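Local coordinates for protein Xaa-Pro Dipeptidase (Alteromonas macleodii, PDB 2QS8) that probably acts as a metal-dependent dipeptidase or carboxypeptidase of the amidohydrolase superfamily, cleaving residues from the C-terminal end of peptides, at residues T60-G64 / L372-E376; L65-H69 / L365-E369; V110-G114 / M230-V234; K322-G326 / S357-T362. One frame throughout, in Å; residues are numbered along the deposited sequence.

Interaction 1: T60-G64 / L372-E376; sequences TVLPG and LGSIE
Ile375 lays its outer carbons against the backbone of strand 60-67 at Leu62 and Pro63, where that strand pairs with strand 9-16 of the smaller beta domain on its way into the TIM barrel. The tight part is centred on CD1 of Ile375, which lies 3.4 Å from the carbonyl carbon C of Leu62 and 3.7 Å from CG1 of Val61. With CG1 anti to the carbonyl carbon (chi1 -60°) and chi2 extended, the ethyl arm runs to the strand and crosses both Val61 and Pro63 nearly at right angles. The Pro63 ring fits beside it, its CB 3.7 Å from CG1 of Ile375 and its CG 3.9 Å from the carbonyl O of Gly373.

The looser side lies at Gly64 and Gly373. There a water donates to O of Gly64 at 2.7 Å but reaches N of Gly373 only through a weak bond of 3.5 Å. Beyond the apolar patch, OG of Ser374 bonds Lys379 and, at 2.9 Å, OE2 of the partly exposed Glu376, which also forms a salt bridge with Lys20. The contact is therefore mostly apolar where the segments meet, and shape rather than direct hydrogen bonding joins loop to strand.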
loop_
_atom_site.group_PDB
_atom_site.type_symbol
_atom_site.label_atom_id
_atom_site.label_comp_id
_atom_site.label_asym_id
_atom_site.label_seq_id
_atom_site.Cartn_x
_atom_site.Cartn_y
_atom_site.Cartn_z
ATOM N N THR A 60 -53.729 -19.178 11.450
ATOM C CA THR A 60 -52.579 -20.023 11.695
ATOM C C THR A 60 -51.499 -19.024 12.094
ATOM O O THR A 60 -51.214 -18.083 11.353
ATOM C CB THR A 60 -52.126 -20.777 10.436
ATOM O OG1 THR A 60 -53.125 -21.736 10.059
ATOM C CG2 THR A 60 -50.797 -21.489 10.689
ATOM N N VAL A 61 -50.934 -19.209 13.282
ATOM C CA VAL A 61 -49.899 -18.325 13.791
ATOM C C VAL A 61 -48.519 -18.918 13.513
ATOM O O VAL A 61 -48.327 -20.140 13.574
ATOM C CB VAL A 61 -50.069 -18.097 15.320
ATOM C CG1 VAL A 61 -48.901 -17.290 15.865
ATOM C CG2 VAL A 61 -51.385 -17.378 15.595
ATOM N N LEU A 62 -47.568 -18.050 13.180
ATOM C CA LEU A 62 -46.198 -18.478 12.918
ATOM C C LEU A 62 -45.254 -17.462 13.553
ATOM O O LEU A 62 -45.668 -16.369 13.945
ATOM C CB LEU A 62 -45.914 -18.540 11.409
ATOM C CG LEU A 62 -46.919 -19.196 10.456
ATOM C CD1 LEU A 62 -47.965 -18.174 10.048
ATOM C CD2 LEU A 62 -46.209 -19.722 9.222
ATOM N N PRO A 63 -43.975 -17.822 13.706
ATOM C CA PRO A 63 -43.102 -16.814 14.304
ATOM C C PRO A 63 -42.778 -15.807 13.197
ATOM O O PRO A 63 -42.994 -16.101 12.022
ATOM C CB PRO A 63 -41.893 -17.627 14.768
ATOM C CG PRO A 63 -41.863 -18.786 13.838
ATOM C CD PRO A 63 -43.309 -19.129 13.602
ATOM N N GLY A 64 -42.300 -14.622 13.564
ATOM C CA GLY A 64 -41.969 -13.624 12.563
ATOM C C GLY A 64 -41.035 -14.172 11.502
ATOM O O GLY A 64 -40.070 -14.854 11.821
ATOM N N LEU A 372 -35.004 -15.156 19.018
ATOM C CA LEU A 372 -36.020 -15.092 17.980
ATOM C C LEU A 372 -35.969 -16.356 17.138
ATOM O O LEU A 372 -35.096 -17.200 17.337
ATOM C CB LEU A 372 -35.766 -13.873 17.085
ATOM C CG LEU A 372 -36.009 -12.505 17.728
ATOM C CD1 LEU A 372 -35.295 -11.411 16.933
ATOM C CD2 LEU A 372 -37.508 -12.246 17.794
ATOM N N GLY A 373 -36.911 -16.492 16.207
ATOM C CA GLY A 373 -36.908 -17.651 15.333
ATOM C C GLY A 373 -37.931 -18.727 15.626
ATOM O O GLY A 373 -38.146 -19.612 14.798
ATOM N N SER A 374 -38.564 -18.664 16.789
ATOM C CA SER A 374 -39.567 -19.661 17.157
ATOM C C SER A 374 -40.495 -19.142 18.244
ATOM O O SER A 374 -40.144 -18.239 19.007
ATOM C CB SER A 374 -38.898 -20.948 17.649
ATOM O OG SER A 374 -38.211 -20.726 18.868
ATOM N N ILE A 375 -41.692 -19.710 18.304
ATOM C CA ILE A 375 -42.646 -19.304 19.321
ATOM C C ILE A 375 -42.448 -20.261 20.489
ATOM O O ILE A 375 -43.010 -21.356 20.533
ATOM C CB ILE A 375 -44.069 -19.342 18.772
ATOM C CG1 ILE A 375 -44.149 -18.385 17.570
ATOM C CG2 ILE A 375 -45.055 -18.943 19.857
ATOM C CD1 ILE A 375 -45.490 -18.319 16.882
ATOM N N GLU A 376 -41.603 -19.826 21.417
ATOM C CA GLU A 376 -41.229 -20.598 22.588
ATOM C C GLU A 376 -41.131 -19.651 23.771
ATOM O O GLU A 376 -40.777 -18.480 23.611
ATOM C CB GLU A 376 -39.865 -21.251 22.343
ATOM C CG GLU A 376 -39.825 -22.761 22.534
ATOM C CD GLU A 376 -38.674 -23.424 21.771
ATOM O OE1 GLU A 376 -38.486 -24.650 21.931
ATOM O OE2 GLU A 376 -37.968 -22.730 21.007
HETATM O O HOH W 1 -38.865 -14.462 14.185
#

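Interaction 2: L65-H69 / L365-E369; sequences LMDMH and LLRIE. With MG (magnesium ion), chain C.
Met68 packs on Leu365 and Leu366 at the corner that follows the TIM-barrel strand 60-67, facing the end of helix 360-365. Met66 and Met68 are both present as selenomethionine. The Met68 side chain leaves its backbone with CB directed at 365-369, and CG then comes to 4.0 Å from CD2 of Leu365. Bends at chi2 (-62°) and chi3 (-70°) fold the chain back on itself, and SE lies 3.9 Å from CG of Leu366. At the tip, CE turns to the same two leucines, but it is modelled too close to Leu365 and its exact placing is doubtful. Met68 and Leu366 run past one another in opposite directions. Met66, two residues earlier and on the strand, makes the lighter touch, its CE 4.4 Å from CD1 of Ile368.

Arg367 has positive phi in a Schellman motif ending the helix. On the strand side an Asx turn precedes the metal ligand His69, whose N donates to OD1 of Asp67 at 3.1 Å, with an N-H...O angle of 161°. The magnesium ion, which His71 and Asp328 also serve, is bound by NE2 of His69 at 2.4 Å.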
loop_
_atom_site.group_PDB
_atom_site.type_symbol
_atom_site.label_atom_id
_atom_site.label_comp_id
_atom_site.label_asym_id
_atom_site.label_seq_id
_atom_site.Cartn_x
_atom_site.Cartn_y
_atom_site.Cartn_z
ATOM N N LEU A 65 -41.314 -13.884 10.237
ATOM C CA LEU A 65 -40.474 -14.374 9.148
ATOM C C LEU A 65 -39.207 -13.523 8.931
ATOM O O LEU A 65 -39.185 -12.335 9.250
ATOM C CB LEU A 65 -41.303 -14.433 7.859
ATOM C CG LEU A 65 -42.557 -15.318 7.966
ATOM C CD1 LEU A 65 -43.384 -15.189 6.694
ATOM C CD2 LEU A 65 -42.156 -16.765 8.208
HETATM N N MSE A 66 -38.169 -14.147 8.386
HETATM C CA MSE A 66 -36.905 -13.464 8.131
HETATM C C MSE A 66 -36.401 -13.594 6.690
HETATM O O MSE A 66 -36.507 -14.657 6.084
HETATM C CB MSE A 66 -35.839 -14.007 9.077
HETATM C CG MSE A 66 -36.120 -13.723 10.519
HETATM SE SE MSE A 66 -34.606 -14.240 11.667
HETATM C CE MSE A 66 -35.569 -14.704 13.309
ATOM N N ASP A 67 -35.867 -12.504 6.148
ATOM C CA ASP A 67 -35.334 -12.492 4.785
ATOM C C ASP A 67 -33.856 -12.112 4.907
ATOM O O ASP A 67 -33.522 -11.001 5.284
ATOM C CB ASP A 67 -36.090 -11.465 3.925
ATOM C CG ASP A 67 -35.814 -11.626 2.438
ATOM O OD1 ASP A 67 -34.697 -12.047 2.076
ATOM O OD2 ASP A 67 -36.718 -11.318 1.627
HETATM N N MSE A 68 -32.975 -13.060 4.602
HETATM C CA MSE A 68 -31.531 -12.845 4.714
HETATM C C MSE A 68 -30.898 -12.009 3.592
HETATM O O MSE A 68 -29.681 -11.822 3.590
HETATM C CB MSE A 68 -30.810 -14.190 4.743
HETATM C CG MSE A 68 -31.226 -15.138 5.850
HETATM SE SE MSE A 68 -30.802 -14.274 7.541
HETATM C CE MSE A 68 -28.861 -14.288 7.596
ATOM N N HIS A 69 -31.694 -11.527 2.640
ATOM C CA HIS A 69 -31.112 -10.783 1.526
ATOM C C HIS A 69 -32.060 -9.767 0.899
ATOM O O HIS A 69 -32.793 -10.080 -0.042
ATOM C CB HIS A 69 -30.632 -11.780 0.467
ATOM C CG HIS A 69 -29.668 -11.211 -0.531
ATOM N ND1 HIS A 69 -28.421 -11.757 -0.748
ATOM C CD2 HIS A 69 -29.788 -10.185 -1.405
ATOM C CE1 HIS A 69 -27.817 -11.092 -1.717
ATOM N NE2 HIS A 69 -28.625 -10.135 -2.133
ATOM N N LEU A 365 -28.243 -18.010 11.371
ATOM C CA LEU A 365 -27.321 -17.285 10.498
ATOM C C LEU A 365 -27.075 -15.867 11.017
ATOM O O LEU A 365 -25.982 -15.335 10.865
ATOM C CB LEU A 365 -27.862 -17.227 9.062
ATOM C CG LEU A 365 -26.979 -16.557 7.993
ATOM C CD1 LEU A 365 -25.552 -17.118 8.020
ATOM C CD2 LEU A 365 -27.608 -16.777 6.627
ATOM N N LEU A 366 -28.093 -15.266 11.629
ATOM C CA LEU A 366 -27.964 -13.923 12.185
ATOM C C LEU A 366 -27.510 -13.961 13.644
ATOM O O LEU A 366 -27.416 -12.924 14.288
ATOM C CB LEU A 366 -29.289 -13.165 12.092
ATOM C CG LEU A 366 -29.622 -12.439 10.781
ATOM C CD1 LEU A 366 -30.973 -11.751 10.904
ATOM C CD2 LEU A 366 -28.550 -11.400 10.466
ATOM N N ARG A 367 -27.252 -15.166 14.156
ATOM C CA ARG A 367 -26.777 -15.357 15.528
ATOM C C ARG A 367 -27.731 -14.794 16.572
ATOM O O ARG A 367 -27.306 -14.135 17.520
ATOM C CB ARG A 367 -25.386 -14.720 15.690
ATOM C CG ARG A 367 -24.397 -15.186 14.630
ATOM C CD ARG A 367 -23.069 -14.469 14.702
ATOM N NE ARG A 367 -22.177 -14.892 13.625
ATOM C CZ ARG A 367 -20.900 -14.537 13.514
ATOM N NH1 ARG A 367 -20.336 -13.741 14.422
ATOM N NH2 ARG A 367 -20.186 -14.978 12.483
ATOM N N ILE A 368 -29.021 -15.054 16.388
ATOM C CA ILE A 368 -30.030 -14.583 17.327
ATOM C C ILE A 368 -31.067 -15.663 17.644
ATOM O O ILE A 368 -32.151 -15.368 18.153
ATOM C CB ILE A 368 -30.754 -13.329 16.795
ATOM C CG1 ILE A 368 -31.261 -13.576 15.378
ATOM C CG2 ILE A 368 -29.829 -12.143 16.837
ATOM C CD1 ILE A 368 -32.118 -12.447 14.854
ATOM N N GLU A 369 -30.714 -16.915 17.368
ATOM C CA GLU A 369 -31.619 -18.036 17.603
ATOM C C GLU A 369 -32.027 -18.222 19.059
ATOM O O GLU A 369 -32.993 -18.914 19.346
ATOM C CB GLU A 369 -31.006 -19.352 17.102
ATOM C CG GLU A 369 -29.804 -19.816 17.900
ATOM C CD GLU A 369 -28.493 -19.321 17.326
ATOM O OE1 GLU A 369 -28.440 -18.159 16.857
ATOM O OE2 GLU A 369 -27.511 -20.095 17.351
HETATM MG MG MG C . -28.218 -8.493 -3.844
#

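Interaction 3: V110-G114 / M230-V234; sequences VRQVG and MWVAV
Inside the TIM barrel, Arg111 of strand 107-112 extends across the interior to Trp231 and Ala233 of strand 231-236, two strands that are not neighbours. CD of Arg111 lies over one face of the indole, offset toward its rim: it stands 3.9 Å from the centroid of the six-membered ring of Trp231, 18° off the normal, a CH-pi contact, while CG lies 3.6 Å from CH2 of Trp231. The chain starts with CG anti to the backbone N and bends at chi3 (64°), turning the guanidinium off the indole, and the two planes are 36° apart. The charge is thus poorly placed for cation-pi attraction, CZ being 5.2 Å from that centroid, a long and at most weak interaction. Instead CB of Ala233 sits over one guanidinium face, 3.6 Å from NH1.

The buried polar end is held by three partners: NE bonds O of Met68, NH1 bonds OG of Ser252, and NH2 forms a salt bridge with Glu254, which in turn bonds the metal ligand His69. A leucine in place of Arg111 would probably leave Glu254 without its cationic mate and Met68 O without its donor. Beside this group, CG1 of Val113 meets CB of Ala233 at 4.0 Å.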
loop_
_atom_site.group_PDB
_atom_site.type_symbol
_atom_site.label_atom_id
_atom_site.label_comp_id
_atom_site.label_asym_id
_atom_site.label_seq_id
_atom_site.Cartn_x
_atom_site.Cartn_y
_atom_site.Cartn_z
ATOM N N VAL A 110 -34.980 -8.701 8.950
ATOM C CA VAL A 110 -34.341 -8.837 7.646
ATOM C C VAL A 110 -32.857 -8.524 7.751
ATOM O O VAL A 110 -32.417 -7.837 8.670
ATOM C CB VAL A 110 -34.954 -7.883 6.569
ATOM C CG1 VAL A 110 -36.425 -8.198 6.356
ATOM C CG2 VAL A 110 -34.787 -6.427 6.988
ATOM N N ARG A 111 -32.092 -9.055 6.807
ATOM C CA ARG A 111 -30.669 -8.797 6.737
ATOM C C ARG A 111 -30.440 -8.027 5.421
ATOM O O ARG A 111 -30.569 -8.607 4.338
ATOM C CB ARG A 111 -29.877 -10.117 6.717
ATOM C CG ARG A 111 -28.363 -9.944 6.840
ATOM C CD ARG A 111 -27.585 -11.273 6.760
ATOM N NE ARG A 111 -27.741 -11.923 5.463
ATOM C CZ ARG A 111 -26.975 -12.908 5.017
ATOM N NH1 ARG A 111 -25.986 -13.376 5.767
ATOM N NH2 ARG A 111 -27.174 -13.402 3.805
ATOM N N GLN A 112 -30.156 -6.726 5.505
ATOM C CA GLN A 112 -29.882 -5.945 4.300
ATOM C C GLN A 112 -28.408 -6.156 3.963
ATOM O O GLN A 112 -27.520 -5.787 4.734
ATOM C CB GLN A 112 -30.122 -4.451 4.519
ATOM C CG GLN A 112 -29.767 -3.629 3.281
ATOM C CD GLN A 112 -30.925 -2.790 2.775
ATOM O OE1 GLN A 112 -32.089 -3.165 2.924
ATOM N NE2 GLN A 112 -30.610 -1.661 2.159
ATOM N N VAL A 113 -28.148 -6.741 2.809
ATOM C CA VAL A 113 -26.784 -6.998 2.418
ATOM C C VAL A 113 -26.321 -6.137 1.252
ATOM O O VAL A 113 -25.880 -6.664 0.230
ATOM C CB VAL A 113 -26.582 -8.489 2.074
ATOM C CG1 VAL A 113 -26.629 -9.324 3.359
ATOM C CG2 VAL A 113 -27.671 -8.947 1.121
ATOM N N GLY A 114 -26.420 -4.816 1.421
ATOM C CA GLY A 114 -25.968 -3.899 0.389
ATOM C C GLY A 114 -26.819 -2.693 0.013
ATOM O O GLY A 114 -27.991 -2.828 -0.306
HETATM N N MSE A 230 -18.284 -9.627 13.271
HETATM C CA MSE A 230 -19.189 -9.409 12.151
HETATM C C MSE A 230 -19.361 -10.663 11.310
HETATM O O MSE A 230 -18.394 -11.386 11.075
HETATM C CB MSE A 230 -18.640 -8.278 11.293
HETATM C CG MSE A 230 -18.537 -6.979 12.056
HETATM SE SE MSE A 230 -17.727 -5.584 10.944
HETATM C CE MSE A 230 -19.332 -4.741 10.124
ATOM N N TRP A 231 -20.592 -10.948 10.888
ATOM C CA TRP A 231 -20.823 -12.111 10.035
ATOM C C TRP A 231 -20.418 -11.707 8.623
ATOM O O TRP A 231 -20.294 -10.515 8.326
ATOM C CB TRP A 231 -22.295 -12.558 10.059
ATOM C CG TRP A 231 -23.305 -11.437 10.110
ATOM C CD1 TRP A 231 -24.007 -11.025 11.202
ATOM C CD2 TRP A 231 -23.735 -10.604 9.021
ATOM N NE1 TRP A 231 -24.855 -9.998 10.864
ATOM C CE2 TRP A 231 -24.711 -9.721 9.533
ATOM C CE3 TRP A 231 -23.400 -10.528 7.662
ATOM C CZ2 TRP A 231 -25.347 -8.761 8.737
ATOM C CZ3 TRP A 231 -24.034 -9.574 6.868
ATOM C CH2 TRP A 231 -24.997 -8.707 7.407
ATOM N N VAL A 232 -20.205 -12.686 7.753
ATOM C CA VAL A 232 -19.808 -12.406 6.386
ATOM C C VAL A 232 -20.722 -13.100 5.371
ATOM O O VAL A 232 -20.761 -14.329 5.294
ATOM C CB VAL A 232 -18.331 -12.839 6.145
ATOM C CG1 VAL A 232 -17.920 -12.610 4.697
ATOM C CG2 VAL A 232 -17.411 -12.062 7.078
ATOM N N ALA A 233 -21.474 -12.299 4.618
ATOM C CA ALA A 233 -22.365 -12.804 3.572
ATOM C C ALA A 233 -21.559 -12.665 2.272
ATOM O O ALA A 233 -20.804 -11.707 2.112
ATOM C CB ALA A 233 -23.637 -11.965 3.507
ATOM N N VAL A 234 -21.722 -13.605 1.346
ATOM C CA VAL A 234 -20.941 -13.565 0.111
ATOM C C VAL A 234 -21.688 -13.786 -1.207
ATOM O O VAL A 234 -22.256 -14.850 -1.446
ATOM C CB VAL A 234 -19.774 -14.598 0.185
ATOM C CG1 VAL A 234 -18.922 -14.552 -1.088
ATOM C CG2 VAL A 234 -18.918 -14.321 1.405
#

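Interaction 4: K322-G326 / S357-T362; sequences KIAFG and SATMET
Phe325 and Ser357 are joined through their backbones: N of Phe325 donates to O of Ser357 at 2.8 Å in a nearly straight bond (171°), the donor standing above the carbonyl plane. Segment 322-326 bonds Tyr274 through Ala324 and Met68 through Phe325, consistent with its closing the TIM barrel between the strands 273-275 and 60-67, and segment 357-362 packs against it.

With CG of Phe325 anti to the backbone N (chi1 -168°), the ring leads away from 357-362 to meet Phe341 and Phe107, while its CB touches CB of Ala358 at 3.4 Å. OG of Ser357 lies at the ring edge, near its plane, but bonds O of Ala354, three residues back.

Thr362 divides its two branches. OG1, set between the backbone N and the carbonyl carbon (chi1 48°), donates to O of Thr359 at 3.0 Å; the same torsion sets CG2 anti to the carbonyl carbon, 3.7 Å from N of Phe325 and 4.2 Å from CB of Ala324. Exchange of Thr362 for a serine would probably open a gap beside Phe325 N and Ala324 CB, with the methyl gone.

CB of Glu361 lies 3.5 Å from O of Ile323, and the bend at chi2 directs the carboxylate to a water that accepts from N of Ile323 and donates to OE1. The same OE1 bonds Tyr273, and OE2 forms a salt bridge with Lys364. Carbon contacts, several to carbonyl oxygens, thus accompany one direct and one water-mediated bond, which tie Ser357 and the first turn of helix 360-365 to segment 322-326.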
loop_
_atom_site.group_PDB
_atom_site.type_symbol
_atom_site.label_atom_id
_atom_site.label_comp_id
_atom_site.label_asym_id
_atom_site.label_seq_id
_atom_site.Cartn_x
_atom_site.Cartn_y
_atom_site.Cartn_z
ATOM N N LYS A 322 -27.000 -26.588 4.211
ATOM C CA LYS A 322 -27.829 -25.749 5.065
ATOM C C LYS A 322 -28.409 -24.606 4.234
ATOM O O LYS A 322 -27.711 -24.006 3.408
ATOM C CB LYS A 322 -27.008 -25.205 6.231
ATOM C CG LYS A 322 -26.446 -26.300 7.119
ATOM C CD LYS A 322 -25.310 -25.777 7.975
ATOM C CE LYS A 322 -25.821 -24.956 9.126
ATOM N NZ LYS A 322 -26.514 -25.848 10.094
ATOM N N ILE A 323 -29.685 -24.310 4.459
ATOM C CA ILE A 323 -30.374 -23.278 3.711
ATOM C C ILE A 323 -31.151 -22.306 4.585
ATOM O O ILE A 323 -31.870 -22.710 5.499
ATOM C CB ILE A 323 -31.347 -23.921 2.689
ATOM C CG1 ILE A 323 -30.542 -24.607 1.578
ATOM C CG2 ILE A 323 -32.295 -22.879 2.126
ATOM C CD1 ILE A 323 -31.381 -25.365 0.559
ATOM N N ALA A 324 -30.990 -21.015 4.293
ATOM C CA ALA A 324 -31.690 -19.957 5.012
ATOM C C ALA A 324 -32.413 -19.093 3.976
ATOM O O ALA A 324 -31.874 -18.820 2.898
ATOM C CB ALA A 324 -30.705 -19.114 5.815
ATOM N N PHE A 325 -33.631 -18.677 4.314
ATOM C CA PHE A 325 -34.478 -17.863 3.443
ATOM C C PHE A 325 -33.875 -16.506 3.008
ATOM O O PHE A 325 -33.470 -15.695 3.846
ATOM C CB PHE A 325 -35.812 -17.614 4.148
ATOM C CG PHE A 325 -36.872 -17.046 3.259
ATOM C CD1 PHE A 325 -37.733 -17.887 2.568
ATOM C CD2 PHE A 325 -37.033 -15.673 3.136
ATOM C CE1 PHE A 325 -38.742 -17.370 1.775
ATOM C CE2 PHE A 325 -38.036 -15.150 2.347
ATOM C CZ PHE A 325 -38.896 -16.001 1.664
ATOM N N GLY A 326 -33.850 -16.273 1.697
ATOM C CA GLY A 326 -33.322 -15.037 1.140
ATOM C C GLY A 326 -33.849 -14.806 -0.271
ATOM O O GLY A 326 -33.761 -15.692 -1.114
ATOM N N SER A 357 -36.867 -22.478 7.362
ATOM C CA SER A 357 -35.694 -21.829 6.808
ATOM C C SER A 357 -35.802 -20.307 6.905
ATOM O O SER A 357 -34.817 -19.604 6.725
ATOM C CB SER A 357 -35.495 -22.226 5.344
ATOM O OG SER A 357 -36.331 -21.458 4.503
ATOM N N ALA A 358 -36.999 -19.803 7.184
ATOM C CA ALA A 358 -37.212 -18.365 7.299
ATOM C C ALA A 358 -37.479 -17.969 8.746
ATOM O O ALA A 358 -37.825 -16.824 9.028
ATOM C CB ALA A 358 -38.369 -17.943 6.425
ATOM N N THR A 359 -37.317 -18.923 9.655
ATOM C CA THR A 359 -37.532 -18.684 11.076
ATOM C C THR A 359 -36.295 -19.057 11.915
ATOM O O THR A 359 -35.531 -18.185 12.326
ATOM C CB THR A 359 -38.780 -19.463 11.589
ATOM O OG1 THR A 359 -38.748 -20.811 11.113
ATOM C CG2 THR A 359 -40.043 -18.809 11.096
HETATM N N MSE A 360 -36.095 -20.350 12.152
HETATM C CA MSE A 360 -34.949 -20.824 12.934
HETATM C C MSE A 360 -33.628 -20.832 12.160
HETATM O O MSE A 360 -32.567 -20.548 12.718
HETATM C CB MSE A 360 -35.221 -22.238 13.478
HETATM C CG MSE A 360 -36.215 -22.273 14.635
HETATM SE SE MSE A 360 -35.463 -21.138 16.040
HETATM C CE MSE A 360 -33.761 -22.073 16.421
ATOM N N GLU A 361 -33.671 -21.180 10.883
ATOM C CA GLU A 361 -32.432 -21.200 10.107
ATOM C C GLU A 361 -31.867 -19.795 9.921
ATOM O O GLU A 361 -30.652 -19.581 10.014
ATOM C CB GLU A 361 -32.665 -21.871 8.754
ATOM C CG GLU A 361 -32.951 -23.362 8.894
ATOM C CD GLU A 361 -31.945 -24.060 9.814
ATOM O OE1 GLU A 361 -30.811 -24.328 9.372
ATOM O OE2 GLU A 361 -32.285 -24.325 10.986
ATOM N N THR A 362 -32.755 -18.836 9.671
ATOM C CA THR A 362 -32.345 -17.460 9.497
ATOM C C THR A 362 -31.848 -16.917 10.825
ATOM O O THR A 362 -30.873 -16.168 10.866
ATOM C CB THR A 362 -33.510 -16.573 9.006
ATOM O OG1 THR A 362 -34.674 -16.826 9.800
ATOM C CG2 THR A 362 -33.810 -16.845 7.538
HETATM O O HOH W 2 -30.743 -25.768 6.839
#

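All four contacts are largely buried; the partly exposed residues that touch are Ile368 in interaction 2 and Glu361 in interaction 4. Interactions 1 and 2 share strand 60-67: the first sits near the smaller beta domain, its centre about 18 Å from the centre of the chain, the second 7 Å from it, and CE of Met66 packs on Leu372 and Gly373. Interaction 4 flanks both: the Met68-Phe325 backbone bond is consistent with closing the barrel, while Met66-Ala358 ties the strand to the turn before helix 360-365. Interaction 3 lies across the interior and connects to interaction 2 through neighbouring strands. Aliphatic packing dominates 1 and 2, a buried charge sets 3 apart, and 4 alone has a direct hydrogen bond between its segments.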